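Local atomic coordinates of ABC transporter substrate-binding protein (Rhizobium radiobacter, PDB entry 6TFX), a protein that binds the opine mannopinic acid as the periplasmic solute-binding component of an ABC importer that takes up mannityl-opines. Residues A[16-21]-A[33-38]; A[40-45]-A[139-144]; A[245-250]-A[478-483]; A[470-475]-A[482-487]. All blocks are in the same frame, centred on the assembly; numbering follows the deposited sequence.

Overall arrangement
All four contacts are largely buried and involve loops. Interactions 1 and 2 follow each other along the chain: helix 26-35 leads from the first into strand 40-41 of the second, and A38 packs on L139 and S140. The centre of interaction 3 is about 8 Å from the centre of the chain, that of interaction 4 about 18 Å. Interaction 3 joins strand 240-255 to the 478-483 loop and reaches the bound opine through E249; interaction 4 shares S482 and A483 with it. Their chemistry differs: a phenol-to-carbonyl bond with apolar packing in 1, an asparagine amide reading backbone in 2, backbone and serine bonds in 3, aromatic packing and a water bridge in 4.

Interaction 1. Residues A[16-21]-A[33-38]; sequences TTLDPH and SYIYGA
The hydroxyl of Y36 donates to the backbone carbonyl of L18, with OH 2.8 Å from O. The approach is bent rather than end-on, the C=O...donor angle being 153°, and the donor is tilted 24° from the carbonyl plane. That same carbonyl oxygen lies at the edge of the phenol ring, close to its plane.

The ring itself is sandwiched. P20 lies over one face with CG near the ring centre, while its CD makes a CH-pi contact 4.0 Å from the ring centroid; P20 CD comes within 3.6 Å of Y36 CZ. On the opposite face sits CG2 of I35, displaced toward the rim. Y36 is the first residue after helix 26-35 to leave helical geometry, and with CG anti to its own carbonyl carbon (chi1 -61°) the ring reaches back to the 16-21 loop. Beside it the L18 and I35 side chains cross at about a right angle and meet through their CD1 methyls at 4.2 Å.

The loop is shaped by two small turns: an ST turn, in which T17 OG1 accepts from D19 N, and an Asx turn, in which D19 OD1 accepts from H21 N. D19 also forms a salt bridge with K97. The contact thus closes the loop between strand 5-10 and helix 26-35 onto the end of that helix, with L18 and I35 both packing against V172 of strand 170-176.

Interaction 2. Residues A[40-45]-A[139-144]; sequences VRFAPG and LSNFSG
N141 reaches across to F42 and R41 with its whole amide. From CB, the side chain turns into the position between the backbone N and the carbonyl carbon (chi1 60°), which carries CG to 3.7 Å from CB of R41. OD1 goes further: it accepts the backbone N-H of F42, with N 2.9 Å away and an N-H...acceptor angle of 159°. The N-H comes in tilted 27° from the carbonyl plane of the amide. OD1 also meets CA of R41 at 3.3 Å and lies at the edge of the F42 ring, in its plane. The other branch, ND2, donates to a water that in turn donates to F42 O, so the amide grips both the N-H and the C=O of one residue, the latter at one remove.

N141 is the centre of an inverse gamma turn in the loop that leaves helix 135-138. Facing it is strand 40-41, which pairs antiparallel with strand 53-54; R41 turns its guanidinium away from N141, and its NE forms a salt bridge with E53.

Nearer the helix the backbones touch directly. V40 N makes a weak hydrogen bond to L139 O, and S140 CA sends a CA-H...O contact to V40 O at 3.3 Å. CG2 of V40 packs on CB of L139 at 4.2 Å. S140 OG, whose polar partner is the backbone O of A137, also lies 3.0 Å from CE1 of F42, oblique to that ring.

Interaction 3. Residues A[245-250]-A[478-483]; sequences IEPAEL and GSMPSA. With N72 ((2~{R})-2-[[(3~{R},4~{R},5~{S})-3,4,5,6-tetrakis(oxidanyl)-2-oxidanylidene-hexyl]amino]pentanedioic acid), chain C.
E246 and G478 form a single beta bridge, their CA atoms 4.1 Å apart, where the long strand 240-255 turns a corner and meets a type I beta turn running from S479 to S482. In this solute-binding protein the corner carries the strand from that turn to the opine pocket. The packing is tight around P247, which follows a cis peptide bond. On its N-terminal side E246 O accepts the backbone N-H of S479 at 2.9 Å from N, and the CA of G478 lies 3.0 Å from the same oxygen. P247 CD rests 3.1 Å from S479 O, the oxygen to which S482 N donates to close the turn. M480 meets P247 twice, its backbone O beside CD and its terminal CE near CG. Beyond the ring, S482 OG donates to P247 O with 2.7 Å between the oxygens, in the carbonyl plane and on a lone pair. The serine's first torsion, with OG anti to the carbonyl carbon (chi1 -55°), sets the hydroxyl there. I245 packs alongside, its CG2 against G478 CA and its CD1 against the backbone of A483.

The contact is looser on the side of E246. This residue is partly exposed, and its side chain leads away from G478; with K477 NZ its OE1 makes a long, weak ion pair.

Past the corner E249 grazes S482 OG with CG and sends its extended chain into the pocket. Both carboxylate oxygens bind the ligand: OE1 accepts from hydroxyl OAD, and OE2 from the ligand amine N at 2.7 Å.

Interaction 4. Residues A[470-475]-A[482-487]; sequences LGWGFE and SAPLIT
Two aromatic rings of 470-475, W472 and F474, meet the chain of 482-487. The F474 ring has CB of W472 over one face, displaced toward the rim, and turns its edge to the other segment: T487 OG1 lies in the ring plane at 3.9 Å from CE2, and L485 O lies near that plane, 3.4 Å from CZ. The F474 and T487 side chains come at each other from opposite directions. With CG between its backbone N and carbonyl carbon (chi1 45°), F474 points its ring across at L485 and T487. The indole is placed obliquely to its partners: its far corner CH2 packs on CB of P484 at 3.6 Å, and CZ3 reaches CG1 of I486 at 4.3 Å.

No direct hydrogen bond crosses the contact. A water takes that role, donating both to W472 O at 2.7 Å and to L485 O at 2.8 Å, so two backbone carbonyls that cannot bond each other are joined through it. The contact follows directly on strand 470-471, which pairs antiparallel with strand 491-492; the intervening chain loops out and returns past the two aromatic residues. The polar ends of both partners are held from beyond the contact: W472 NE1 donates to D243, and T487 OG1 is bonded to the side chain of Q489.

P484 also packs on W464 of strand 454-467, and its carbonyl is bonded to the Y34 hydroxyl of helix 26-35. L485 leans against S33 of that helix, and its CB is 4.4 Å from CZ of F474.

Interaction 1. Residues A[16-21]-A[33-38]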
loop_
_atom_site.group_PDB
_atom_site.type_symbol
_atom_site.label_atom_id
_atom_site.label_comp_id
_atom_site.label_asym_id
_atom_site.label_seq_id
_atom_site.Cartn_x
_atom_site.Cartn_y
_atom_site.Cartn_z
ATOM N N THR A 16 -0.589 2.038 14.527
ATOM C CA THR A 16 0.065 0.781 14.883
ATOM C C THR A 16 1.562 1.041 14.892
ATOM O O THR A 16 2.201 0.827 15.916
ATOM C CB THR A 16 -0.345 -0.372 13.970
ATOM O OG1 THR A 16 -1.768 -0.484 14.057
ATOM C CG2 THR A 16 0.303 -1.698 14.388
ATOM N N THR A 17 2.122 1.515 13.763
ATOM C CA THR A 17 3.550 1.809 13.745
ATOM C C THR A 17 3.858 2.978 12.854
ATOM O O THR A 17 3.358 3.036 11.718
ATOM C CB THR A 17 4.413 0.594 13.382
ATOM O OG1 THR A 17 5.774 1.024 13.222
ATOM C CG2 THR A 17 3.953 -0.106 12.108
ATOM N N LEU A 18 4.691 3.889 13.365
ATOM C CA LEU A 18 5.153 5.020 12.575
ATOM C C LEU A 18 6.636 4.857 12.231
ATOM O O LEU A 18 7.277 5.807 11.775
ATOM C CB LEU A 18 4.791 6.388 13.209
ATOM C CG LEU A 18 3.272 6.624 13.401
ATOM C CD1 LEU A 18 2.999 7.950 14.096
ATOM C CD2 LEU A 18 2.525 6.533 12.079
ATOM N N ASP A 19 7.158 3.590 12.341
ATOM C CA ASP A 19 8.489 3.280 11.827
ATOM C C ASP A 19 8.200 3.026 10.341
ATOM O O ASP A 19 7.400 2.141 10.009
ATOM C CB ASP A 19 9.090 2.026 12.490
ATOM C CG ASP A 19 10.393 1.521 11.871
ATOM O OD1 ASP A 19 10.693 1.895 10.714
ATOM O OD2 ASP A 19 11.089 0.722 12.524
ATOM N N PRO A 20 8.776 3.814 9.413
ATOM C CA PRO A 20 8.437 3.639 7.998
ATOM C C PRO A 20 8.807 2.289 7.419
ATOM O O PRO A 20 8.252 1.898 6.380
ATOM C CB PRO A 20 9.218 4.769 7.304
ATOM C CG PRO A 20 10.320 5.109 8.228
ATOM C CD PRO A 20 9.744 4.919 9.604
ATOM N N HIS A 21 9.750 1.575 8.078
ATOM C CA HIS A 21 10.138 0.252 7.571
ATOM C C HIS A 21 9.103 -0.836 7.902
ATOM O O HIS A 21 9.262 -1.975 7.448
ATOM C CB HIS A 21 11.533 -0.160 8.062
ATOM C CG HIS A 21 12.602 0.821 7.679
ATOM N ND1 HIS A 21 13.518 1.285 8.601
ATOM C CD2 HIS A 21 12.833 1.425 6.492
ATOM C CE1 HIS A 21 14.285 2.147 7.948
ATOM N NE2 HIS A 21 13.922 2.257 6.678
ATOM N N SER A 33 3.938 9.447 5.422
ATOM C CA SER A 33 4.174 10.344 4.284
ATOM C C SER A 33 4.160 11.827 4.668
ATOM O O SER A 33 4.592 12.668 3.871
ATOM C CB SER A 33 3.170 10.091 3.162
ATOM O OG SER A 33 1.914 10.685 3.450
ATOM N N TYR A 34 3.641 12.153 5.865
ATOM C CA TYR A 34 3.617 13.570 6.306
ATOM C C TYR A 34 4.840 13.881 7.187
ATOM O O TYR A 34 5.230 15.042 7.310
ATOM C CB TYR A 34 2.364 13.843 7.153
ATOM C CG TYR A 34 1.026 13.654 6.447
ATOM C CD1 TYR A 34 0.962 13.354 5.087
ATOM C CD2 TYR A 34 -0.165 13.644 7.166
ATOM C CE1 TYR A 34 -0.256 13.122 4.449
ATOM C CE2 TYR A 34 -1.390 13.434 6.537
ATOM C CZ TYR A 34 -1.436 13.183 5.176
ATOM O OH TYR A 34 -2.666 12.932 4.595
ATOM N N ILE A 35 5.387 12.852 7.850
ATOM C CA ILE A 35 6.479 13.000 8.822
ATOM C C ILE A 35 7.851 12.879 8.227
ATOM O O ILE A 35 8.777 13.520 8.730
ATOM C CB ILE A 35 6.293 11.916 9.937
ATOM C CG1 ILE A 35 4.915 12.055 10.642
ATOM C CG2 ILE A 35 7.458 11.884 10.962
ATOM C CD1 ILE A 35 4.457 10.727 11.365
ATOM N N TYR A 36 8.023 11.944 7.256
ATOM C CA TYR A 36 9.339 11.640 6.727
ATOM C C TYR A 36 9.526 12.067 5.279
ATOM O O TYR A 36 8.550 12.286 4.528
ATOM C CB TYR A 36 9.529 10.126 6.754
ATOM C CG TYR A 36 9.463 9.508 8.126
ATOM C CD1 TYR A 36 10.593 9.444 8.934
ATOM C CD2 TYR A 36 8.282 8.947 8.607
ATOM C CE1 TYR A 36 10.546 8.860 10.199
ATOM C CE2 TYR A 36 8.221 8.361 9.870
ATOM C CZ TYR A 36 9.365 8.296 10.652
ATOM O OH TYR A 36 9.335 7.665 11.874
ATOM N N GLY A 37 10.792 12.065 4.890
ATOM C CA GLY A 37 11.235 12.246 3.508
ATOM C C GLY A 37 12.226 11.151 3.140
ATOM O O GLY A 37 12.501 10.246 3.946
ATOM N N ALA A 38 12.797 11.234 1.940
ATOM C CA ALA A 38 13.731 10.213 1.483
ATOM C C ALA A 38 14.857 10.880 0.672
ATOM O O ALA A 38 14.902 12.115 0.571
ATOM C CB ALA A 38 12.970 9.194 0.639
#

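Interaction 2. Residues A[40-45]-A[139-144]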
loop_
_atom_site.group_PDB
_atom_site.type_symbol
_atom_site.label_atom_id
_atom_site.label_comp_id
_atom_site.label_asym_id
_atom_site.label_seq_id
_atom_site.Cartn_x
_atom_site.Cartn_y
_atom_site.Cartn_z
ATOM N N VAL A 40 15.085 10.786 -2.562
ATOM C CA VAL A 40 14.333 11.357 -3.707
ATOM C C VAL A 40 12.850 11.209 -3.406
ATOM O O VAL A 40 12.484 10.509 -2.461
ATOM C CB VAL A 40 14.737 10.674 -5.050
ATOM C CG1 VAL A 40 16.217 10.890 -5.352
ATOM C CG2 VAL A 40 14.435 9.166 -5.032
ATOM N N ARG A 41 11.971 11.826 -4.219
ATOM C CA ARG A 41 10.575 11.646 -3.881
ATOM C C ARG A 41 9.743 11.657 -5.123
ATOM O O ARG A 41 10.150 12.226 -6.128
ATOM C CB ARG A 41 10.103 12.798 -2.966
ATOM C CG ARG A 41 10.104 14.183 -3.669
ATOM C CD ARG A 41 9.348 15.163 -2.808
ATOM N NE ARG A 41 9.240 16.489 -3.405
ATOM C CZ ARG A 41 8.606 17.492 -2.816
ATOM N NH1 ARG A 41 8.012 17.309 -1.635
ATOM N NH2 ARG A 41 8.553 18.685 -3.398
ATOM N N PHE A 42 8.557 11.090 -5.038
ATOM C CA PHE A 42 7.575 11.235 -6.103
ATOM C C PHE A 42 7.187 12.736 -6.083
ATOM O O PHE A 42 7.185 13.368 -5.019
ATOM C CB PHE A 42 6.316 10.451 -5.728
ATOM C CG PHE A 42 6.506 8.981 -5.986
ATOM C CD1 PHE A 42 7.124 8.166 -5.039
ATOM C CD2 PHE A 42 6.006 8.398 -7.136
ATOM C CE1 PHE A 42 7.317 6.798 -5.293
ATOM C CE2 PHE A 42 6.186 7.030 -7.385
ATOM C CZ PHE A 42 6.867 6.251 -6.476
ATOM N N ALA A 43 6.840 13.310 -7.243
ATOM C CA ALA A 43 6.373 14.690 -7.229
ATOM C C ALA A 43 5.084 14.721 -6.417
ATOM O O ALA A 43 4.235 13.830 -6.585
ATOM C CB ALA A 43 6.059 15.141 -8.652
ATOM N N PRO A 44 4.892 15.744 -5.566
ATOM C CA PRO A 44 3.620 15.844 -4.827
ATOM C C PRO A 44 2.438 15.790 -5.806
ATOM O O PRO A 44 2.420 16.503 -6.832
ATOM C CB PRO A 44 3.724 17.202 -4.136
ATOM C CG PRO A 44 5.229 17.384 -3.929
ATOM C CD PRO A 44 5.815 16.842 -5.220
ATOM N N GLY A 45 1.493 14.906 -5.503
ATOM C CA GLY A 45 0.320 14.702 -6.343
ATOM C C GLY A 45 0.475 13.659 -7.434
ATOM O O GLY A 45 -0.469 13.418 -8.192
ATOM N N LEU A 139 14.287 4.197 -3.592
ATOM C CA LEU A 139 14.904 5.218 -2.731
ATOM C C LEU A 139 13.979 6.392 -2.464
ATOM O O LEU A 139 14.428 7.418 -1.934
ATOM C CB LEU A 139 16.240 5.704 -3.355
ATOM C CG LEU A 139 17.280 4.605 -3.617
ATOM C CD1 LEU A 139 18.500 5.200 -4.289
ATOM C CD2 LEU A 139 17.661 3.861 -2.308
ATOM N N SER A 140 12.693 6.260 -2.871
ATOM C CA SER A 140 11.739 7.347 -2.767
ATOM C C SER A 140 10.947 7.316 -1.478
ATOM O O SER A 140 11.161 6.451 -0.628
ATOM C CB SER A 140 10.796 7.349 -3.968
ATOM O OG SER A 140 9.936 6.230 -3.838
ATOM N N ASN A 141 9.983 8.239 -1.379
ATOM C CA ASN A 141 9.176 8.417 -0.175
ATOM C C ASN A 141 8.025 7.422 -0.144
ATOM O O ASN A 141 6.844 7.784 -0.222
ATOM C CB ASN A 141 8.735 9.879 -0.019
ATOM C CG ASN A 141 7.910 10.394 -1.167
ATOM O OD1 ASN A 141 8.142 10.066 -2.335
ATOM N ND2 ASN A 141 6.972 11.257 -0.849
ATOM N N PHE A 142 8.384 6.144 0.013
ATOM C CA PHE A 142 7.400 5.073 0.141
ATOM C C PHE A 142 8.102 3.867 0.690
ATOM O O PHE A 142 9.281 3.641 0.384
ATOM C CB PHE A 142 6.712 4.701 -1.195
ATOM C CG PHE A 142 5.497 3.788 -1.044
ATOM C CD1 PHE A 142 4.370 4.212 -0.345
ATOM C CD2 PHE A 142 5.477 2.528 -1.628
ATOM C CE1 PHE A 142 3.244 3.380 -0.223
ATOM C CE2 PHE A 142 4.353 1.697 -1.505
ATOM C CZ PHE A 142 3.248 2.129 -0.808
ATOM N N SER A 143 7.387 3.104 1.513
ATOM C CA SER A 143 7.904 1.855 2.083
ATOM C C SER A 143 9.329 2.034 2.677
ATOM O O SER A 143 9.529 2.914 3.501
ATOM C CB SER A 143 7.790 0.710 1.070
ATOM O OG SER A 143 6.416 0.457 0.779
ATOM N N GLY A 144 10.310 1.257 2.222
ATOM C CA GLY A 144 11.642 1.285 2.816
ATOM C C GLY A 144 12.555 2.427 2.435
ATOM O O GLY A 144 13.711 2.442 2.853
HETATM O O HOH W 1 5.709 13.193 -2.661
#

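Interaction 3. Residues A[245-250]-A[478-483]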
loop_
_atom_site.group_PDB
_atom_site.type_symbol
_atom_site.label_atom_id
_atom_site.label_comp_id
_atom_site.label_asym_id
_atom_site.label_seq_id
_atom_site.Cartn_x
_atom_site.Cartn_y
_atom_site.Cartn_z
ATOM N N ILE A 245 -8.098 9.035 -6.005
ATOM C CA ILE A 245 -6.632 9.023 -5.961
ATOM C C ILE A 245 -6.020 7.734 -6.465
ATOM O O ILE A 245 -6.349 6.647 -5.969
ATOM C CB ILE A 245 -6.141 9.341 -4.502
ATOM C CG1 ILE A 245 -6.970 10.481 -3.841
ATOM C CG2 ILE A 245 -4.623 9.630 -4.448
ATOM C CD1 ILE A 245 -6.692 10.757 -2.369
ATOM N N GLU A 246 -5.094 7.862 -7.419
ATOM C CA GLU A 246 -4.322 6.709 -7.874
ATOM C C GLU A 246 -3.223 6.410 -6.826
ATOM O O GLU A 246 -2.854 7.291 -6.043
ATOM C CB GLU A 246 -3.651 7.040 -9.208
ATOM C CG GLU A 246 -4.643 7.085 -10.356
ATOM C CD GLU A 246 -4.090 7.577 -11.680
ATOM O OE1 GLU A 246 -2.905 7.303 -11.980
ATOM O OE2 GLU A 246 -4.857 8.223 -12.426
ATOM N N PRO A 247 -2.653 5.189 -6.797
ATOM C CA PRO A 247 -2.993 4.063 -7.670
ATOM C C PRO A 247 -4.236 3.323 -7.155
ATOM O O PRO A 247 -4.591 3.377 -5.965
ATOM C CB PRO A 247 -1.750 3.166 -7.573
ATOM C CG PRO A 247 -1.174 3.429 -6.231
ATOM C CD PRO A 247 -1.548 4.861 -5.872
ATOM N N ALA A 248 -4.881 2.614 -8.057
ATOM C CA ALA A 248 -5.997 1.763 -7.670
ATOM C C ALA A 248 -5.434 0.554 -6.922
ATOM O O ALA A 248 -4.418 -0.033 -7.324
ATOM C CB ALA A 248 -6.746 1.317 -8.901
ATOM N N GLU A 249 -6.076 0.199 -5.799
ATOM C CA GLU A 249 -5.614 -0.954 -5.023
ATOM C C GLU A 249 -6.415 -2.178 -5.457
ATOM O O GLU A 249 -7.649 -2.116 -5.485
ATOM C CB GLU A 249 -5.854 -0.690 -3.523
ATOM C CG GLU A 249 -5.028 0.471 -3.005
ATOM C CD GLU A 249 -5.266 0.673 -1.523
ATOM O OE1 GLU A 249 -6.291 1.295 -1.164
ATOM O OE2 GLU A 249 -4.439 0.192 -0.720
ATOM N N LEU A 250 -5.728 -3.264 -5.833
ATOM C CA LEU A 250 -6.431 -4.474 -6.275
ATOM C C LEU A 250 -6.740 -5.364 -5.097
ATOM O O LEU A 250 -5.827 -5.700 -4.323
ATOM C CB LEU A 250 -5.561 -5.271 -7.272
ATOM C CG LEU A 250 -6.053 -6.651 -7.740
ATOM C CD1 LEU A 250 -7.408 -6.583 -8.427
ATOM C CD2 LEU A 250 -5.037 -7.298 -8.647
ATOM N N GLY A 478 -2.407 11.285 -7.743
ATOM C CA GLY A 478 -2.059 10.049 -7.060
ATOM C C GLY A 478 -1.083 10.274 -5.928
ATOM O O GLY A 478 -0.432 11.322 -5.853
ATOM N N SER A 479 -0.977 9.276 -5.050
ATOM C CA SER A 479 -0.034 9.287 -3.940
ATOM C C SER A 479 0.179 7.807 -3.726
ATOM O O SER A 479 -0.794 7.054 -3.762
ATOM C CB SER A 479 -0.678 9.896 -2.693
ATOM O OG SER A 479 0.247 10.134 -1.646
ATOM N N MET A 480 1.419 7.359 -3.525
ATOM C CA MET A 480 1.640 5.921 -3.394
ATOM C C MET A 480 0.728 5.224 -2.330
ATOM O O MET A 480 0.254 4.111 -2.628
ATOM C CB MET A 480 3.110 5.578 -3.214
ATOM C CG MET A 480 3.851 5.439 -4.547
ATOM S SD MET A 480 3.175 4.290 -5.803
ATOM C CE MET A 480 2.950 2.765 -4.799
ATOM N N PRO A 481 0.372 5.841 -1.177
ATOM C CA PRO A 481 -0.570 5.179 -0.255
ATOM C C PRO A 481 -2.059 5.269 -0.686
ATOM O O PRO A 481 -2.912 4.742 0.029
ATOM C CB PRO A 481 -0.391 5.968 1.050
ATOM C CG PRO A 481 0.839 6.777 0.883
ATOM C CD PRO A 481 0.881 7.087 -0.573
ATOM N N SER A 482 -2.383 5.958 -1.814
ATOM C CA SER A 482 -3.755 6.190 -2.318
ATOM C C SER A 482 -4.548 7.114 -1.373
ATOM O O SER A 482 -5.789 7.029 -1.278
ATOM C CB SER A 482 -4.507 4.878 -2.568
ATOM O OG SER A 482 -3.778 4.025 -3.439
ATOM N N ALA A 483 -3.817 8.023 -0.688
ATOM C CA ALA A 483 -4.387 8.954 0.280
ATOM C C ALA A 483 -3.825 10.346 0.027
ATOM O O ALA A 483 -2.740 10.476 -0.547
ATOM C CB ALA A 483 -4.036 8.513 1.690
HETATM O OAB N72 C . -13.071 -2.026 -0.730
HETATM C CAF N72 C . -11.700 -2.468 -0.733
HETATM C CAG N72 C . -10.781 -1.941 0.420
HETATM O OAC N72 C . -11.316 -0.849 1.097
HETATM C CAH N72 C . -9.314 -1.911 -0.012
HETATM O OAM N72 C . -8.942 -2.009 -1.334
HETATM C CAI N72 C . -8.168 -0.958 0.266
HETATM O OAD N72 C . -8.645 0.359 0.434
HETATM C CAJ N72 C . -7.206 -1.504 1.292
HETATM O OAE N72 C . -7.143 -2.751 1.441
HETATM C CAK N72 C . -6.370 -0.535 2.175
HETATM N N N72 C . -4.969 -0.597 1.835
HETATM C CA N72 C . -3.994 -1.073 2.742
HETATM C C N72 C . -4.453 -1.801 3.975
HETATM O O N72 C . -4.656 -3.053 4.236
HETATM C CB N72 C . -2.843 -1.724 1.969
HETATM C CG N72 C . -1.957 -2.758 2.665
HETATM C CD N72 C . -0.534 -2.813 2.104
HETATM O OE1 N72 C . 0.029 -1.787 1.602
HETATM O OE2 N72 C . 0.085 -3.898 2.162
HETATM O OXT N72 C . -4.554 -0.877 4.803
#

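Interaction 4. Residues A[470-475]-A[482-487]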
loop_
_atom_site.group_PDB
_atom_site.type_symbol
_atom_site.label_atom_id
_atom_site.label_comp_id
_atom_site.label_asym_id
_atom_site.label_seq_id
_atom_site.Cartn_x
_atom_site.Cartn_y
_atom_site.Cartn_z
ATOM N N LEU A 470 -10.090 24.209 0.895
ATOM C CA LEU A 470 -8.762 23.626 1.095
ATOM C C LEU A 470 -8.090 23.480 -0.266
ATOM O O LEU A 470 -8.720 22.989 -1.191
ATOM C CB LEU A 470 -8.910 22.239 1.761
ATOM C CG LEU A 470 -7.603 21.408 1.938
ATOM C CD1 LEU A 470 -6.577 22.139 2.809
ATOM C CD2 LEU A 470 -7.904 20.085 2.557
ATOM N N GLY A 471 -6.840 23.931 -0.378
ATOM C CA GLY A 471 -6.050 23.783 -1.592
ATOM C C GLY A 471 -4.850 22.890 -1.325
ATOM O O GLY A 471 -4.148 23.075 -0.316
ATOM N N TRP A 472 -4.608 21.883 -2.189
ATOM C CA TRP A 472 -3.461 21.007 -1.967
ATOM C C TRP A 472 -2.128 21.680 -2.315
ATOM O O TRP A 472 -1.099 21.312 -1.754
ATOM C CB TRP A 472 -3.568 19.717 -2.790
ATOM C CG TRP A 472 -4.787 18.879 -2.521
ATOM C CD1 TRP A 472 -5.706 18.465 -3.438
ATOM C CD2 TRP A 472 -5.169 18.284 -1.269
ATOM N NE1 TRP A 472 -6.659 17.674 -2.833
ATOM C CE2 TRP A 472 -6.349 17.536 -1.503
ATOM C CE3 TRP A 472 -4.626 18.301 0.030
ATOM C CZ2 TRP A 472 -7.009 16.836 -0.480
ATOM C CZ3 TRP A 472 -5.299 17.629 1.049
ATOM C CH2 TRP A 472 -6.480 16.916 0.787
ATOM N N GLY A 473 -2.159 22.624 -3.256
ATOM C CA GLY A 473 -0.961 23.279 -3.772
ATOM C C GLY A 473 -0.469 22.637 -5.060
ATOM O O GLY A 473 0.519 23.075 -5.666
ATOM N N PHE A 474 -1.183 21.612 -5.503
ATOM C CA PHE A 474 -0.839 20.848 -6.717
ATOM C C PHE A 474 -2.063 19.991 -7.065
ATOM O O PHE A 474 -2.990 19.875 -6.266
ATOM C CB PHE A 474 0.370 19.920 -6.452
ATOM C CG PHE A 474 0.294 19.148 -5.155
ATOM C CD1 PHE A 474 -0.425 17.959 -5.070
ATOM C CD2 PHE A 474 0.909 19.634 -4.002
ATOM C CE1 PHE A 474 -0.529 17.265 -3.853
ATOM C CE2 PHE A 474 0.796 18.947 -2.787
ATOM C CZ PHE A 474 0.083 17.767 -2.725
ATOM N N GLU A 475 -2.037 19.356 -8.216
ATOM C CA GLU A 475 -3.136 18.485 -8.609
ATOM C C GLU A 475 -2.935 17.118 -7.921
ATOM O O GLU A 475 -1.888 16.476 -8.087
ATOM C CB GLU A 475 -3.135 18.329 -10.129
ATOM C CG GLU A 475 -4.156 17.327 -10.625
ATOM C CD GLU A 475 -3.943 16.932 -12.073
ATOM O OE1 GLU A 475 -2.787 16.961 -12.559
ATOM O OE2 GLU A 475 -4.946 16.568 -12.719
ATOM N N SER A 482 -2.383 5.958 -1.814
ATOM C CA SER A 482 -3.755 6.190 -2.318
ATOM C C SER A 482 -4.548 7.114 -1.373
ATOM O O SER A 482 -5.789 7.029 -1.278
ATOM C CB SER A 482 -4.507 4.878 -2.568
ATOM O OG SER A 482 -3.778 4.025 -3.439
ATOM N N ALA A 483 -3.817 8.023 -0.688
ATOM C CA ALA A 483 -4.387 8.954 0.280
ATOM C C ALA A 483 -3.825 10.346 0.027
ATOM O O ALA A 483 -2.740 10.476 -0.547
ATOM C CB ALA A 483 -4.036 8.513 1.690
ATOM N N PRO A 484 -4.518 11.401 0.475
ATOM C CA PRO A 484 -3.981 12.759 0.270
ATOM C C PRO A 484 -2.585 12.947 0.856
ATOM O O PRO A 484 -2.240 12.377 1.892
ATOM C CB PRO A 484 -4.974 13.646 1.024
ATOM C CG PRO A 484 -6.254 12.864 1.054
ATOM C CD PRO A 484 -5.805 11.431 1.194
ATOM N N LEU A 485 -1.798 13.788 0.185
ATOM C CA LEU A 485 -0.470 14.152 0.642
ATOM C C LEU A 485 -0.572 15.598 1.117
ATOM O O LEU A 485 -0.867 16.505 0.321
ATOM C CB LEU A 485 0.580 14.034 -0.486
ATOM C CG LEU A 485 2.014 14.389 -0.089
ATOM C CD1 LEU A 485 2.622 13.320 0.832
ATOM C CD2 LEU A 485 2.879 14.592 -1.317
ATOM N N ILE A 486 -0.339 15.801 2.416
ATOM C CA ILE A 486 -0.329 17.137 3.013
ATOM C C ILE A 486 1.145 17.537 3.096
ATOM O O ILE A 486 1.985 16.770 3.575
ATOM C CB ILE A 486 -1.054 17.178 4.383
ATOM C CG1 ILE A 486 -2.524 16.712 4.194
ATOM C CG2 ILE A 486 -0.991 18.589 4.978
ATOM C CD1 ILE A 486 -3.196 16.387 5.446
ATOM N N THR A 487 1.460 18.714 2.547
ATOM C CA THR A 487 2.837 19.187 2.489
ATOM C C THR A 487 2.921 20.602 3.054
ATOM O O THR A 487 1.924 21.153 3.556
ATOM C CB THR A 487 3.366 19.208 1.027
ATOM O OG1 THR A 487 2.746 20.282 0.335
ATOM C CG2 THR A 487 3.161 17.874 0.270
HETATM O O HOH W 2 -1.421 19.175 -0.175
#